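Local coordinates for sulfite dehydrogenase (Paracoccus pantotrophus, PDB 2XTS), which oxidises protein-bound sulfane sulfur at a molybdenum cofactor, working together with heme c for electron transfer, at residues A[40-45]-A[53-58]; A[137-142]-A[374-379]; A[302-307]-A[338-343]. All blocks are in the same frame, centred on the assembly; numbering follows the deposited sequence.

Interaction 1 (A[40-45]-A[53-58]); sequences QYVEWL and INFTPI
Gln40 and Phe55 join their backbones in a single antiparallel bridge of the hydrogen-bonded kind. Phe55 N gives its hydrogen to Gln40 O across 3.0 Å, in the carbonyl plane although the angle at the hydrogen is a bent 133°. The return bond, from Gln40 N to Phe55 O at 3.3 Å, is weak.

The side chain of Phe55 carries most of the apolar part of the contact. Its CB lies 3.8 Å from Gln40 O. With chi1 at -64°, CG stands opposite the carbonyl carbon, and the ring extends along residues 40-45. CD1 comes within 3.3 Å of Gln40 O, which sits at the ring edge and in its plane, where the slightly positive ring hydrogens suit a carbonyl oxygen. CE1 follows, met obliquely by Val42 CG2 at 3.8 Å. Finally CZ receives Leu45 CD1 at 3.6 Å, a methyl arriving at the edge from the opposite direction. A long, flat, apolar residue thus suits position 55, since it can span both aliphatic partners while its near edge lies against the carbonyl oxygen.

Beyond the bridge, water 1 takes a hydrogen from Val42 N and gives one to Ile53 O, 2.7 Å away, linking the two backbones. Asn54 turns its amide elsewhere, to Glu73 N and to Val22 O of the second subunit.

The arrangement is a loop closure pinned by one bridge and a small hydrophobic cluster. The closed loop holds Ser51 of the heme c site, and the side chain of Ile53 comes within about 6 Å of the bound molybdenum oxide, so the Ile53 end of the contact lies close to the molybdenum site.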
loop_
_atom_site.group_PDB
_atom_site.type_symbol
_atom_site.label_atom_id
_atom_site.label_comp_id
_atom_site.label_asym_id
_atom_site.label_seq_id
_atom_site.Cartn_x
_atom_site.Cartn_y
_atom_site.Cartn_z
ATOM N N GLN A 40 -10.300 -11.645 9.206
ATOM C CA GLN A 40 -11.215 -12.584 9.843
ATOM C C GLN A 40 -10.612 -13.047 11.147
ATOM O O GLN A 40 -9.404 -13.167 11.285
ATOM C CB GLN A 40 -11.465 -13.790 8.960
ATOM C CG GLN A 40 -12.185 -13.507 7.644
ATOM C CD GLN A 40 -13.675 -13.354 7.763
ATOM O OE1 GLN A 40 -14.263 -13.568 8.814
ATOM N NE2 GLN A 40 -14.294 -13.010 6.665
ATOM N N TYR A 41 -11.490 -13.429 12.056
ATOM C CA TYR A 41 -11.164 -13.852 13.405
ATOM C C TYR A 41 -11.755 -15.243 13.633
ATOM O O TYR A 41 -12.915 -15.466 13.282
ATOM C CB TYR A 41 -11.753 -12.827 14.373
ATOM C CG TYR A 41 -11.676 -13.198 15.828
ATOM C CD1 TYR A 41 -10.466 -13.400 16.456
ATOM C CD2 TYR A 41 -12.821 -13.297 16.577
ATOM C CE1 TYR A 41 -10.405 -13.728 17.793
ATOM C CE2 TYR A 41 -12.774 -13.606 17.910
ATOM C CZ TYR A 41 -11.568 -13.827 18.511
ATOM O OH TYR A 41 -11.554 -14.137 19.860
ATOM N N VAL A 42 -10.942 -16.163 14.143
ATOM C CA VAL A 42 -11.373 -17.525 14.486
ATOM C C VAL A 42 -11.342 -17.617 16.015
ATOM O O VAL A 42 -10.290 -17.782 16.631
ATOM C CB VAL A 42 -10.454 -18.614 13.858
ATOM C CG1 VAL A 42 -10.960 -20.022 14.215
ATOM C CG2 VAL A 42 -10.329 -18.448 12.350
ATOM N N GLU A 43 -12.505 -17.523 16.636
ATOM C CA GLU A 43 -12.528 -17.381 18.092
ATOM C C GLU A 43 -11.905 -18.567 18.858
ATOM O O GLU A 43 -11.224 -18.377 19.890
ATOM C CB GLU A 43 -13.961 -17.159 18.564
ATOM C CG GLU A 43 -14.101 -16.916 20.082
ATOM C CD GLU A 43 -15.394 -17.470 20.656
ATOM O OE1 GLU A 43 -15.356 -18.044 21.764
ATOM O OE2 GLU A 43 -16.447 -17.339 19.995
ATOM N N TRP A 44 -12.116 -19.788 18.378
ATOM C CA TRP A 44 -11.670 -20.954 19.142
ATOM C C TRP A 44 -10.150 -21.089 19.275
ATOM O O TRP A 44 -9.654 -21.865 20.101
ATOM C CB TRP A 44 -12.286 -22.258 18.615
ATOM C CG TRP A 44 -11.832 -22.763 17.262
ATOM C CD1 TRP A 44 -12.472 -22.587 16.049
ATOM C CD2 TRP A 44 -10.691 -23.585 16.986
ATOM N NE1 TRP A 44 -11.783 -23.232 15.053
ATOM C CE2 TRP A 44 -10.694 -23.862 15.596
ATOM C CE3 TRP A 44 -9.675 -24.126 17.777
ATOM C CZ2 TRP A 44 -9.703 -24.630 14.981
ATOM C CZ3 TRP A 44 -8.693 -24.900 17.170
ATOM C CH2 TRP A 44 -8.713 -25.141 15.780
ATOM N N LEU A 45 -9.384 -20.322 18.499
ATOM C CA LEU A 45 -7.942 -20.499 18.498
ATOM C C LEU A 45 -7.283 -20.020 19.797
ATOM O O LEU A 45 -6.192 -20.489 20.133
ATOM C CB LEU A 45 -7.309 -19.794 17.291
ATOM C CG LEU A 45 -7.540 -20.404 15.909
ATOM C CD1 LEU A 45 -6.837 -19.564 14.844
ATOM C CD2 LEU A 45 -7.065 -21.834 15.846
ATOM N N ILE A 53 -5.077 -13.461 17.407
ATOM C CA ILE A 53 -4.622 -13.384 16.035
ATOM C C ILE A 53 -5.841 -13.128 15.155
ATOM O O ILE A 53 -6.929 -13.650 15.412
ATOM C CB ILE A 53 -3.971 -14.743 15.638
ATOM C CG1 ILE A 53 -3.393 -14.733 14.227
ATOM C CG2 ILE A 53 -4.936 -15.954 15.819
ATOM C CD1 ILE A 53 -2.204 -13.901 14.098
ATOM N N ASN A 54 -5.650 -12.371 14.072
ATOM C CA ASN A 54 -6.606 -12.390 12.971
ATOM C C ASN A 54 -5.845 -12.611 11.672
ATOM O O ASN A 54 -4.621 -12.787 11.709
ATOM C CB ASN A 54 -7.541 -11.178 12.988
ATOM C CG ASN A 54 -6.842 -9.865 12.708
ATOM O OD1 ASN A 54 -5.869 -9.826 11.960
ATOM N ND2 ASN A 54 -7.382 -8.762 13.250
ATOM N N PHE A 55 -6.555 -12.684 10.547
ATOM C CA PHE A 55 -5.972 -13.247 9.342
ATOM C C PHE A 55 -6.142 -12.327 8.141
ATOM O O PHE A 55 -7.241 -11.847 7.882
ATOM C CB PHE A 55 -6.649 -14.596 9.043
ATOM C CG PHE A 55 -6.412 -15.633 10.093
ATOM C CD1 PHE A 55 -7.273 -15.747 11.174
ATOM C CD2 PHE A 55 -5.307 -16.461 10.023
ATOM C CE1 PHE A 55 -7.016 -16.666 12.183
ATOM C CE2 PHE A 55 -5.077 -17.402 11.011
ATOM C CZ PHE A 55 -5.926 -17.495 12.079
ATOM N N THR A 56 -5.052 -12.094 7.418
ATOM C CA THR A 56 -5.080 -11.298 6.194
ATOM C C THR A 56 -5.844 -12.045 5.094
ATOM O O THR A 56 -5.654 -13.240 4.943
ATOM C CB THR A 56 -3.635 -11.092 5.669
ATOM O OG1 THR A 56 -2.822 -10.538 6.705
ATOM C CG2 THR A 56 -3.584 -10.218 4.432
ATOM N N PRO A 57 -6.687 -11.342 4.317
ATOM C CA PRO A 57 -7.462 -11.985 3.239
ATOM C C PRO A 57 -6.616 -12.265 2.003
ATOM O O PRO A 57 -6.948 -11.804 0.922
ATOM C CB PRO A 57 -8.567 -10.967 2.955
ATOM C CG PRO A 57 -7.947 -9.672 3.257
ATOM C CD PRO A 57 -7.095 -9.931 4.487
ATOM N N ILE A 58 -5.583 -13.093 2.163
ATOM C CA ILE A 58 -4.684 -13.385 1.058
ATOM C C ILE A 58 -5.327 -14.146 -0.098
ATOM O O ILE A 58 -4.766 -14.195 -1.151
ATOM C CB ILE A 58 -3.400 -14.101 1.532
ATOM C CG1 ILE A 58 -3.702 -15.449 2.199
ATOM C CG2 ILE A 58 -2.561 -13.179 2.437
ATOM C CD1 ILE A 58 -2.502 -16.353 2.304
HETATM O O HOH W 1 -8.420 -15.941 15.384
#

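Interaction 2 (A[137-142]-A[374-379]); sequences QYTQGM and QTWWVK
Thr139 and Gln374 mark where the two backbones come nearest, their CA atoms still 9.1 Å apart, so helix 136-140 and the chain at strand 375-378 meet through side chains. The terminal amides of Gln140 and Gln374 form the centre of the contact. Their nearest atoms, modelled as Gln140 NE2 and Gln374 NE2, are 2.9 Å apart, but which end of each amide is nitrogen is doubtful. The two planes stand 84° to one another, nearly perpendicular. Both chains bend at chi2, 83° in Gln140, and the bends bring the amides together.

With chi1 at 177°, CG opposite the backbone N, Gln374 lays that carbon over one face of the Trp376 ring, 3.7 Å above the plane and toward the rim. At the far end of the indole, CH2 of Trp376 lies 4.1 Å from Thr139 OG1, which sits at the ring edge near its plane. That hydroxyl is bonded to Gly135 O, while Trp376 NE1 is held by Ile268 O. Threonine suits its place because its short hydroxyl can bond to Gly135 O, just before the helix, and still lie at the indole edge.

Replacing Gln140 by a leucine would probably leave the buried amide of Gln374 facing an apolar side chain, without the polar group that now adjoins it.

The helix belongs to the molybdopterin-binding region and the strand to the dimerisation region. Their meeting is small and mainly polar: it buries 126 Å² in all, and its character is probably set more by the polar amides and hydroxyl than by apolar surface.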
loop_
_atom_site.group_PDB
_atom_site.type_symbol
_atom_site.label_atom_id
_atom_site.label_comp_id
_atom_site.label_asym_id
_atom_site.label_seq_id
_atom_site.Cartn_x
_atom_site.Cartn_y
_atom_site.Cartn_z
ATOM N N GLN A 137 -6.748 -17.830 3.647
ATOM C CA GLN A 137 -6.774 -16.745 4.631
ATOM C C GLN A 137 -6.454 -17.313 6.014
ATOM O O GLN A 137 -5.698 -16.722 6.802
ATOM C CB GLN A 137 -8.160 -16.095 4.656
ATOM C CG GLN A 137 -8.315 -15.070 5.752
ATOM C CD GLN A 137 -9.398 -14.053 5.483
ATOM O OE1 GLN A 137 -10.350 -14.352 4.758
ATOM N NE2 GLN A 137 -9.256 -12.863 6.054
ATOM N N TYR A 138 -7.029 -18.481 6.314
ATOM C CA TYR A 138 -6.907 -19.084 7.649
ATOM C C TYR A 138 -5.622 -19.883 7.818
ATOM O O TYR A 138 -4.992 -19.846 8.864
ATOM C CB TYR A 138 -8.143 -19.964 7.948
ATOM C CG TYR A 138 -9.408 -19.188 7.759
ATOM C CD1 TYR A 138 -9.782 -18.216 8.667
ATOM C CD2 TYR A 138 -10.193 -19.376 6.646
ATOM C CE1 TYR A 138 -10.911 -17.464 8.473
ATOM C CE2 TYR A 138 -11.313 -18.602 6.427
ATOM C CZ TYR A 138 -11.675 -17.663 7.358
ATOM O OH TYR A 138 -12.773 -16.867 7.171
ATOM N N THR A 139 -5.257 -20.657 6.804
ATOM C CA THR A 139 -4.121 -21.550 6.943
ATOM C C THR A 139 -2.770 -20.912 6.591
ATOM O O THR A 139 -1.729 -21.446 6.977
ATOM C CB THR A 139 -4.363 -22.873 6.158
ATOM O OG1 THR A 139 -4.729 -22.615 4.801
ATOM C CG2 THR A 139 -5.470 -23.674 6.790
ATOM N N GLN A 140 -2.775 -19.739 5.926
ATOM C CA GLN A 140 -1.555 -19.033 5.567
ATOM C C GLN A 140 -1.611 -17.520 5.804
ATOM O O GLN A 140 -0.648 -16.838 5.490
ATOM C CB GLN A 140 -1.162 -19.336 4.109
ATOM C CG GLN A 140 -0.526 -20.714 3.835
ATOM C CD GLN A 140 -1.557 -21.830 3.652
ATOM O OE1 GLN A 140 -2.728 -21.584 3.394
ATOM N NE2 GLN A 140 -1.099 -23.065 3.724
ATOM N N GLY A 141 -2.722 -17.001 6.318
ATOM C CA GLY A 141 -2.922 -15.563 6.357
ATOM C C GLY A 141 -2.393 -14.798 7.559
ATOM O O GLY A 141 -2.662 -13.619 7.681
ATOM N N MET A 142 -1.602 -15.422 8.425
ATOM C CA MET A 142 -0.887 -14.682 9.462
ATOM C C MET A 142 0.406 -14.120 8.845
ATOM O O MET A 142 1.520 -14.475 9.240
ATOM C CB MET A 142 -0.549 -15.541 10.692
ATOM C CG MET A 142 -1.647 -16.340 11.277
ATOM S SD MET A 142 -0.971 -17.197 12.744
ATOM C CE MET A 142 -2.232 -18.430 13.047
ATOM N N GLN A 374 1.291 -26.915 0.709
ATOM C CA GLN A 374 -0.158 -26.953 0.803
ATOM C C GLN A 374 -0.757 -27.611 -0.442
ATOM O O GLN A 374 -0.309 -27.351 -1.559
ATOM C CB GLN A 374 -0.685 -25.505 0.902
ATOM C CG GLN A 374 -2.205 -25.397 0.924
ATOM C CD GLN A 374 -2.848 -26.013 2.154
ATOM O OE1 GLN A 374 -3.686 -26.936 2.075
ATOM N NE2 GLN A 374 -2.453 -25.537 3.296
ATOM N N THR A 375 -1.766 -28.451 -0.250
ATOM C CA THR A 375 -2.484 -29.091 -1.341
ATOM C C THR A 375 -3.919 -28.593 -1.363
ATOM O O THR A 375 -4.587 -28.536 -0.321
ATOM C CB THR A 375 -2.528 -30.601 -1.139
ATOM O OG1 THR A 375 -1.197 -31.101 -0.948
ATOM C CG2 THR A 375 -3.166 -31.328 -2.326
ATOM N N TRP A 376 -4.401 -28.242 -2.553
ATOM C CA TRP A 376 -5.824 -27.981 -2.762
ATOM C C TRP A 376 -6.429 -29.065 -3.653
ATOM O O TRP A 376 -5.920 -29.339 -4.754
ATOM C CB TRP A 376 -6.102 -26.653 -3.480
ATOM C CG TRP A 376 -5.573 -25.418 -2.838
ATOM C CD1 TRP A 376 -4.898 -24.432 -3.492
ATOM C CD2 TRP A 376 -5.663 -24.990 -1.455
ATOM N NE1 TRP A 376 -4.569 -23.429 -2.625
ATOM C CE2 TRP A 376 -5.027 -23.741 -1.374
ATOM C CE3 TRP A 376 -6.253 -25.517 -0.303
ATOM C CZ2 TRP A 376 -4.917 -23.045 -0.183
ATOM C CZ3 TRP A 376 -6.157 -24.817 0.875
ATOM C CH2 TRP A 376 -5.497 -23.605 0.929
ATOM N N TRP A 377 -7.520 -29.648 -3.186
ATOM C CA TRP A 377 -8.311 -30.547 -4.026
ATOM C C TRP A 377 -9.360 -29.739 -4.774
ATOM O O TRP A 377 -10.279 -29.219 -4.173
ATOM C CB TRP A 377 -8.952 -31.629 -3.165
ATOM C CG TRP A 377 -9.792 -32.624 -3.899
ATOM C CD1 TRP A 377 -9.625 -33.082 -5.160
ATOM C CD2 TRP A 377 -10.907 -33.331 -3.359
ATOM N NE1 TRP A 377 -10.575 -34.042 -5.455
ATOM C CE2 TRP A 377 -11.362 -34.225 -4.354
ATOM C CE3 TRP A 377 -11.541 -33.328 -2.112
ATOM C CZ2 TRP A 377 -12.453 -35.071 -4.157
ATOM C CZ3 TRP A 377 -12.641 -34.174 -1.917
ATOM C CH2 TRP A 377 -13.077 -35.028 -2.935
ATOM N N VAL A 378 -9.185 -29.635 -6.092
ATOM C CA VAL A 378 -10.164 -28.992 -6.961
ATOM C C VAL A 378 -11.080 -30.081 -7.486
ATOM O O VAL A 378 -10.637 -31.007 -8.151
ATOM C CB VAL A 378 -9.501 -28.248 -8.139
ATOM C CG1 VAL A 378 -10.550 -27.597 -9.050
ATOM C CG2 VAL A 378 -8.522 -27.192 -7.636
ATOM N N LYS A 379 -12.354 -29.952 -7.181
ATOM C CA LYS A 379 -13.362 -30.942 -7.550
ATOM C C LYS A 379 -13.981 -30.591 -8.901
ATOM O O LYS A 379 -13.818 -29.487 -9.406
ATOM C CB LYS A 379 -14.428 -31.069 -6.453
ATOM C CG LYS A 379 -13.814 -31.518 -5.125
ATOM C CD LYS A 379 -14.807 -31.705 -3.996
ATOM C CE LYS A 379 -15.210 -30.398 -3.379
ATOM N NZ LYS A 379 -16.046 -30.625 -2.174
#

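Interaction 3 (A[302-307]-A[338-343]); sequences VSLDGG and MLLQSR
Ser303 and Gln341 form a hydrogen-bonded antiparallel pair in the sheet of the dimerisation region, where strand 297-303 ends against strand 338-346 and turns away. Ser303 N reaches Gln341 O at 2.9 Å, almost straight at 165°, and Gln341 N returns a bond to Ser303 O at 3.0 Å.

Past Ser303 the strand pairing breaks into a turn, yet the backbone stays gripped. Leu339 N bonds to Leu304 O at 2.9 Å from above the carbonyl plane, whereas Gly306 N meets Leu339 O, also at 2.9 Å, in plane and on a lone pair. Ser303 OG fixes the turn from within: it accepts from Asp305 N, making an ST turn, and from Gly307 N at 2.9 Å, and it also bonds to Asn309 O. Glycine suits positions 306 and 307, both with positive phi: at Gly306 a CB would crowd Leu339 CD1, and at Gly307 it would crowd Gln341 OE1 and jam against the preceding carbonyl O, which by itself calls for glycine.

On the apolar side, Leu304 CD2 touches Leu340 CD2 at 3.6 Å, and Ile286 packs against both leucines. Gln341 stretches out beyond CG; its NE2 bonds to Thr375 OG1 and donates to water 2 at 3.1 Å, which in turn donates to Gly306 O.

Main-chain bonds thus set the register, the serine, glutamine and water satisfy polar groups of the turn, and the leucines pack with Ile286.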
loop_
_atom_site.group_PDB
_atom_site.type_symbol
_atom_site.label_atom_id
_atom_site.label_comp_id
_atom_site.label_asym_id
_atom_site.label_seq_id
_atom_site.Cartn_x
_atom_site.Cartn_y
_atom_site.Cartn_z
ATOM N N VAL A 302 4.707 -25.500 -9.695
ATOM C CA VAL A 302 3.312 -25.793 -9.457
ATOM C C VAL A 302 2.994 -27.201 -9.983
ATOM O O VAL A 302 3.452 -27.582 -11.074
ATOM C CB VAL A 302 2.431 -24.718 -10.112
ATOM C CG1 VAL A 302 0.971 -25.141 -10.113
ATOM C CG2 VAL A 302 2.597 -23.411 -9.400
ATOM N N SER A 303 2.247 -27.971 -9.200
ATOM C CA SER A 303 1.746 -29.266 -9.631
ATOM C C SER A 303 0.239 -29.238 -9.676
ATOM O O SER A 303 -0.398 -28.613 -8.830
ATOM C CB SER A 303 2.222 -30.366 -8.682
ATOM O OG SER A 303 1.721 -31.653 -9.055
ATOM N N LEU A 304 -0.339 -29.909 -10.674
ATOM C CA LEU A 304 -1.772 -30.110 -10.745
ATOM C C LEU A 304 -2.207 -31.496 -10.300
ATOM O O LEU A 304 -3.411 -31.771 -10.290
ATOM C CB LEU A 304 -2.271 -29.888 -12.185
ATOM C CG LEU A 304 -1.739 -28.652 -12.931
ATOM C CD1 LEU A 304 -2.379 -28.606 -14.303
ATOM C CD2 LEU A 304 -1.990 -27.359 -12.134
ATOM N N ASP A 305 -1.234 -32.364 -9.993
ATOM C CA ASP A 305 -1.509 -33.778 -9.764
ATOM C C ASP A 305 -0.890 -34.285 -8.476
ATOM O O ASP A 305 -0.505 -35.443 -8.362
ATOM C CB ASP A 305 -1.097 -34.610 -10.994
ATOM C CG ASP A 305 0.375 -34.552 -11.308
ATOM O OD1 ASP A 305 1.161 -33.959 -10.541
ATOM O OD2 ASP A 305 0.745 -35.174 -12.343
ATOM N N GLY A 306 -0.822 -33.419 -7.469
ATOM C CA GLY A 306 -0.397 -33.824 -6.122
ATOM C C GLY A 306 1.075 -34.116 -5.953
ATOM O O GLY A 306 1.461 -34.829 -5.032
ATOM N N GLY A 307 1.891 -33.571 -6.858
ATOM C CA GLY A 307 3.330 -33.707 -6.780
ATOM C C GLY A 307 3.943 -34.793 -7.640
ATOM O O GLY A 307 5.127 -35.024 -7.549
ATOM N N MET A 338 -8.257 -31.850 -9.690
ATOM C CA MET A 338 -6.839 -31.570 -9.590
ATOM C C MET A 338 -6.420 -31.584 -8.135
ATOM O O MET A 338 -7.254 -31.385 -7.243
ATOM C CB MET A 338 -6.470 -30.211 -10.211
ATOM C CG MET A 338 -6.833 -30.068 -11.679
ATOM S SD MET A 338 -6.321 -28.495 -12.373
ATOM C CE MET A 338 -7.482 -27.361 -11.600
ATOM N N LEU A 339 -5.138 -31.851 -7.914
ATOM C CA LEU A 339 -4.516 -31.682 -6.610
ATOM C C LEU A 339 -3.420 -30.650 -6.784
ATOM O O LEU A 339 -2.298 -30.951 -7.195
ATOM C CB LEU A 339 -3.975 -33.007 -6.083
ATOM C CG LEU A 339 -5.041 -34.013 -5.646
ATOM C CD1 LEU A 339 -4.393 -35.389 -5.502
ATOM C CD2 LEU A 339 -5.773 -33.589 -4.369
ATOM N N LEU A 340 -3.757 -29.407 -6.460
ATOM C CA LEU A 340 -2.838 -28.298 -6.705
ATOM C C LEU A 340 -1.837 -28.175 -5.575
ATOM O O LEU A 340 -2.214 -28.223 -4.403
ATOM C CB LEU A 340 -3.588 -26.964 -6.805
ATOM C CG LEU A 340 -4.673 -26.811 -7.857
ATOM C CD1 LEU A 340 -5.304 -25.450 -7.738
ATOM C CD2 LEU A 340 -4.105 -27.041 -9.250
ATOM N N GLN A 341 -0.574 -27.956 -5.931
ATOM C CA GLN A 341 0.477 -27.671 -4.969
ATOM C C GLN A 341 1.441 -26.652 -5.550
ATOM O O GLN A 341 1.625 -26.596 -6.774
ATOM C CB GLN A 341 1.276 -28.927 -4.648
ATOM C CG GLN A 341 0.505 -30.050 -4.000
ATOM C CD GLN A 341 1.375 -31.225 -3.643
ATOM O OE1 GLN A 341 2.427 -31.438 -4.229
ATOM N NE2 GLN A 341 0.934 -31.986 -2.640
ATOM N N SER A 342 2.072 -25.878 -4.672
ATOM C CA SER A 342 3.161 -25.027 -5.054
ATOM C C SER A 342 4.367 -25.324 -4.168
ATOM O O SER A 342 4.224 -25.669 -2.981
ATOM C CB SER A 342 2.763 -23.560 -5.000
ATOM O OG SER A 342 2.350 -23.147 -3.710
ATOM N N ARG A 343 5.548 -25.172 -4.749
ATOM C CA ARG A 343 6.813 -25.483 -4.068
ATOM C C ARG A 343 7.830 -24.386 -4.371
ATOM O O ARG A 343 8.267 -24.248 -5.523
ATOM C CB ARG A 343 7.331 -26.842 -4.536
ATOM C CG ARG A 343 8.619 -27.315 -3.933
ATOM C CD ARG A 343 8.967 -28.691 -4.516
ATOM N NE ARG A 343 9.329 -28.625 -5.935
ATOM C CZ ARG A 343 9.542 -29.681 -6.718
ATOM N NH1 ARG A 343 9.377 -30.912 -6.249
ATOM N NH2 ARG A 343 9.886 -29.508 -7.990
HETATM O O HOH W 2 2.411 -34.640 -2.333
#

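How the interactions relate
Interactions 2 and 3 share a sheet: strand 375-378 of interaction 2 lies next to strand 338-346 of interaction 3, and Trp376 O accepts from Leu340 N. Interactions 1 and 2 share the other end, because Phe55 O and Thr56 N bond to Gln137 NE2 and Gly141 O. Interaction 2 is thus the middle link between the cofactor side and the sheet; interactions 1 and 3 do not touch. Both 2 and 3 are buried, whereas 1 is only partly so. Chemistry follows place: regular backbone pairing within the sheet, side-chain amides between the molybdopterin-binding and dimerisation regions, and a single bridge and one aromatic ring packed among aliphatic side chains in the irregular loops near the molybdenum site.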